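Local atomic coordinates of 3',5'-nucleoside bisphosphate phosphatase (Chromobacterium violaceum, PDB entry 2YB1), a protein that hydrolyses nucleoside 3',5'-bisphosphates to nucleoside 5'-phosphates and orthophosphate, using three manganese ions bound in each subunit. Residues Y157-P160 against G161-G164; L226-M229 against H230-L234. All coordinates share one frame; numbering follows the deposited sequence.

Contact 1: Y157-P160 against G161-G164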
loop_
_atom_site.group_PDB
_atom_site.type_symbol
_atom_site.label_atom_id
_atom_site.label_comp_id
_atom_site.label_asym_id
_atom_site.label_seq_id
_atom_site.Cartn_x
_atom_site.Cartn_y
_atom_site.Cartn_z
ATOM N N TYR A 157 8.370 -19.437 -2.810
ATOM C CA TYR A 157 9.431 -18.497 -3.187
ATOM C C TYR A 157 9.156 -17.123 -2.635
ATOM O O TYR A 157 8.046 -16.835 -2.214
ATOM C CB TYR A 157 9.528 -18.339 -4.709
ATOM C CG TYR A 157 9.751 -19.616 -5.468
ATOM C CD1 TYR A 157 10.987 -20.257 -5.434
ATOM C CD2 TYR A 157 8.732 -20.181 -6.224
ATOM C CE1 TYR A 157 11.201 -21.432 -6.125
ATOM C CE2 TYR A 157 8.942 -21.359 -6.930
ATOM C CZ TYR A 157 10.182 -21.976 -6.871
ATOM O OH TYR A 157 10.410 -23.141 -7.562
ATOM N N LEU A 158 10.174 -16.272 -2.656
ATOM C CA LEU A 158 9.986 -14.847 -2.409
ATOM C C LEU A 158 9.464 -14.574 -1.007
ATOM O O LEU A 158 8.890 -13.523 -0.753
ATOM C CB LEU A 158 9.020 -14.258 -3.441
ATOM C CG LEU A 158 9.451 -14.450 -4.902
ATOM C CD1 LEU A 158 8.378 -13.904 -5.867
ATOM C CD2 LEU A 158 10.787 -13.766 -5.132
ATOM N N THR A 159 9.686 -15.521 -0.101
ATOM C CA THR A 159 9.379 -15.336 1.313
ATOM C C THR A 159 10.538 -15.904 2.136
ATOM O O THR A 159 11.288 -16.752 1.637
ATOM C CB THR A 159 8.068 -16.045 1.708
ATOM O OG1 THR A 159 8.111 -17.409 1.271
ATOM C CG2 THR A 159 6.870 -15.357 1.066
ATOM N N PRO A 160 10.677 -15.461 3.401
ATOM C CA PRO A 160 11.828 -15.865 4.219
ATOM C C PRO A 160 12.049 -17.375 4.214
ATOM O O PRO A 160 11.102 -18.143 4.376
ATOM C CB PRO A 160 11.444 -15.385 5.623
ATOM C CG PRO A 160 10.544 -14.214 5.377
ATOM C CD PRO A 160 9.773 -14.547 4.126
ATOM N N GLY A 161 13.295 -17.789 4.010
ATOM C CA GLY A 161 13.646 -19.194 3.948
ATOM C C GLY A 161 13.484 -19.841 2.587
ATOM O O GLY A 161 13.861 -20.995 2.413
ATOM N N LYS A 162 12.921 -19.114 1.618
ATOM C CA LYS A 162 12.686 -19.671 0.279
ATOM C C LYS A 162 13.508 -18.923 -0.760
ATOM O O LYS A 162 13.823 -17.750 -0.581
ATOM C CB LYS A 162 11.202 -19.585 -0.111
ATOM C CG LYS A 162 10.209 -20.138 0.901
ATOM C CD LYS A 162 10.154 -21.645 0.865
ATOM C CE LYS A 162 9.168 -22.170 1.903
ATOM N NZ LYS A 162 9.351 -23.633 2.132
ATOM N N PRO A 163 13.848 -19.601 -1.863
ATOM C CA PRO A 163 14.624 -18.958 -2.929
ATOM C C PRO A 163 13.955 -17.671 -3.415
ATOM O O PRO A 163 12.722 -17.578 -3.501
ATOM C CB PRO A 163 14.652 -20.023 -4.034
ATOM C CG PRO A 163 14.534 -21.332 -3.279
ATOM C CD PRO A 163 13.586 -21.027 -2.146
ATOM N N GLY A 164 14.771 -16.667 -3.700
ATOM C CA GLY A 164 14.254 -15.416 -4.217
ATOM C C GLY A 164 14.017 -14.356 -3.155
ATOM O O GLY A 164 13.834 -13.190 -3.495
#

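Contact 2: L226-M229 against H230-L234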
loop_
_atom_site.group_PDB
_atom_site.type_symbol
_atom_site.label_atom_id
_atom_site.label_comp_id
_atom_site.label_asym_id
_atom_site.label_seq_id
_atom_site.Cartn_x
_atom_site.Cartn_y
_atom_site.Cartn_z
ATOM N N LEU A 226 -13.919 -11.115 7.525
ATOM C CA LEU A 226 -14.875 -10.428 8.379
ATOM C C LEU A 226 -14.430 -10.491 9.833
ATOM O O LEU A 226 -14.632 -9.525 10.583
ATOM C CB LEU A 226 -16.287 -11.002 8.214
ATOM C CG LEU A 226 -16.946 -10.695 6.863
ATOM C CD1 LEU A 226 -18.339 -11.305 6.788
ATOM C CD2 LEU A 226 -16.990 -9.184 6.592
ATOM N N ASP A 227 -13.832 -11.615 10.235
ATOM C CA ASP A 227 -13.270 -11.726 11.586
ATOM C C ASP A 227 -12.152 -10.713 11.796
ATOM O O ASP A 227 -12.038 -10.134 12.877
ATOM C CB ASP A 227 -12.750 -13.135 11.891
ATOM C CG ASP A 227 -13.870 -14.133 12.137
ATOM O OD1 ASP A 227 -15.018 -13.695 12.371
ATOM O OD2 ASP A 227 -13.599 -15.355 12.102
ATOM N N ASP A 228 -11.324 -10.515 10.769
ATOM C CA ASP A 228 -10.267 -9.499 10.836
ATOM C C ASP A 228 -10.878 -8.124 11.065
ATOM O O ASP A 228 -10.397 -7.359 11.895
ATOM C CB ASP A 228 -9.420 -9.455 9.555
ATOM C CG ASP A 228 -8.490 -10.663 9.401
ATOM O OD1 ASP A 228 -8.021 -11.220 10.414
ATOM O OD2 ASP A 228 -8.223 -11.053 8.246
ATOM N N MET A 229 -11.930 -7.794 10.310
ATOM C CA MET A 229 -12.561 -6.485 10.445
ATOM C C MET A 229 -13.045 -6.280 11.864
ATOM O O MET A 229 -12.843 -5.219 12.448
ATOM C CB MET A 229 -13.753 -6.333 9.503
ATOM C CG MET A 229 -13.423 -6.476 8.032
ATOM S SD MET A 229 -14.838 -5.948 7.046
ATOM C CE MET A 229 -15.149 -4.354 7.780
ATOM N N HIS A 230 -13.711 -7.295 12.408
ATOM C CA HIS A 230 -14.207 -7.225 13.779
ATOM C C HIS A 230 -13.064 -7.001 14.776
ATOM O O HIS A 230 -13.133 -6.130 15.641
ATOM C CB HIS A 230 -14.973 -8.513 14.113
ATOM C CG HIS A 230 -15.407 -8.613 15.543
ATOM N ND1 HIS A 230 -16.588 -8.069 16.004
ATOM C CD2 HIS A 230 -14.824 -9.203 16.613
ATOM C CE1 HIS A 230 -16.712 -8.318 17.295
ATOM N NE2 HIS A 230 -15.656 -9.006 17.689
ATOM N N LYS A 231 -12.013 -7.799 14.647
ATOM C CA LYS A 231 -10.889 -7.760 15.574
ATOM C C LYS A 231 -10.143 -6.425 15.519
ATOM O O LYS A 231 -9.841 -5.827 16.544
ATOM C CB LYS A 231 -9.942 -8.921 15.272
ATOM C CG LYS A 231 -8.780 -9.022 16.209
ATOM C CD LYS A 231 -8.019 -10.312 15.966
ATOM C CE LYS A 231 -7.410 -10.354 14.587
ATOM N NZ LYS A 231 -6.654 -11.631 14.408
ATOM N N PHE A 232 -9.866 -5.937 14.319
ATOM C CA PHE A 232 -9.144 -4.667 14.207
ATOM C C PHE A 232 -10.001 -3.422 14.511
ATOM O O PHE A 232 -9.478 -2.406 14.993
ATOM C CB PHE A 232 -8.347 -4.611 12.895
ATOM C CG PHE A 232 -7.278 -5.652 12.843
ATOM C CD1 PHE A 232 -6.145 -5.523 13.632
ATOM C CD2 PHE A 232 -7.438 -6.806 12.089
ATOM C CE1 PHE A 232 -5.168 -6.506 13.636
ATOM C CE2 PHE A 232 -6.463 -7.787 12.078
ATOM C CZ PHE A 232 -5.328 -7.642 12.858
ATOM N N ALA A 233 -11.313 -3.517 14.292
ATOM C CA ALA A 233 -12.231 -2.486 14.783
ATOM C C ALA A 233 -12.109 -2.286 16.303
ATOM O O ALA A 233 -12.129 -1.154 16.791
ATOM C CB ALA A 233 -13.676 -2.821 14.409
ATOM N N LEU A 234 -12.009 -3.388 17.042
ATOM C CA LEU A 234 -11.837 -3.344 18.501
ATOM C C LEU A 234 -10.466 -2.816 18.913
ATOM O O LEU A 234 -10.374 -1.996 19.829
ATOM C CB LEU A 234 -12.066 -4.721 19.133
ATOM C CG LEU A 234 -13.500 -5.256 19.066
ATOM C CD1 LEU A 234 -13.593 -6.603 19.778
ATOM C CD2 LEU A 234 -14.465 -4.236 19.670
HETATM O O HOH W 1 -9.125 -12.507 12.579
#

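Contact 1: Y157-P160 against G161-G164
The ring of Tyr157 meets Pro163 at its edge: the carbonyl oxygen Pro163 O lies near the ring plane, 3.7 Å from Tyr157 CD1, while the pyrrolidine adds an apolar touch from Pro163 CB to the same CD1 carbon at 3.9 Å. With CG anti to its own carbonyl carbon (chi1 -57°), Tyr157 turns this edge to the proline; its side chain also touches Val147 and Ile115. The same Pro163 O accepts a nearly straight hydrogen bond from Leu158 N, 3.0 Å long with an angle of 167° at the hydrogen. A second backbone bond, from Lys162 N to Thr159 O at 2.9 Å, closes the type II beta turn from Thr159 to Lys162. At the two ends of the turn the side chains of Thr159 and Lys162 lie side by side, pointing the same way, Thr159 OG1 standing 3.5 Å from Lys162 CG; the hydroxyl itself is hydrogen-bonded to Phe154 O in the preceding helix. Gly161 and Gly164 both have positive phi, and Leu158 CD2 packs against the Gly164 backbone, 3.5 Å from Gly164 O; the side chain of this buried leucine also packs on Phe137 and Leu141 of helix 134-143. Two backbone bonds thus fold the chain back on itself just after helix 150-156 ends. The consequence reaches the nucleotide pocket: in this pinned loop Leu158 O accepts a hydrogen bond from NH1 of the substrate-binding Arg134, which is consistent with a second-shell part in orienting that guanidinium.

Contact 2: L226-M229 against H230-L234
Four successive i to i+4 hydrogen bonds, His230 N to Leu226 O, Lys231 N to Asp227 O, Phe232 N to Asp228 O and Ala233 N to Met229 O, make this the regular first part of helix 226-239. Of these, the bond from Phe232 N to Asp228 O is 2.9 Å long and the straightest, at 171°. The Phe232 ring returns to the same carbonyl, its CD2 lying 3.0 Å from Asp228 O in an oblique approach. With CG anti to the carbonyl carbon in both residues, Asp228 and Phe232 lie side by side, pointing the same way, their carboxylate and ring planes 48° apart; Asp228 OD1 comes within 4.1 Å of Phe232 CE2. The ring also meets that of His224 with nearly parallel planes and touches Pro192. Lys231 extends with its CG opposite the backbone N (chi1 -177°), then bends at chi3, bringing NZ to 4.2 Å from Asp228 OD1, too far for a salt bridge. A water spans the gap, donating to Asp228 OD1 at 2.7 Å and accepting a weak bond from Lys231 NZ at 3.2 Å. The other carboxylate oxygen, OD2, takes the backbone N-H of Ser225. On the buried flank, Met229 reaches Ala220 while Ala233 reaches Val219, seating the helix on strand 216-221 within a beta-alpha-beta unit. The two faces therefore differ in chemistry: apolar side chains fix the helix to the sheet, whereas Asp228 divides its oxygens between the amide of Ser225 and the water. Accepting that amide near the helix N-terminus, and lying close to Lys231, would probably favour the charged carboxylate.

How the contacts relate
Contact 1 closes before contact 2 opens along the chain, and the two do not touch: their centres lie 29 Å apart and their nearest atoms about 17 Å. They relate to the same active site from different distances. The loop 157-164 lies near the nucleotide pocket, with the side chain of Thr159 about 6 Å from the bound AMP and that of Leu158 about 12 Å from a manganese ion. Residues 226-234 stand further from the nucleotide, the Asp228 side chain being about 13 Å from AMP, but at a like distance from the metals, the Phe232 side chain being about 13 Å from a manganese ion and about 8 Å from that of the manganese ligand His191. Contact 1 is a turn in the loop behind Arg134; contact 2 belongs to a helix packed on strand 216-221.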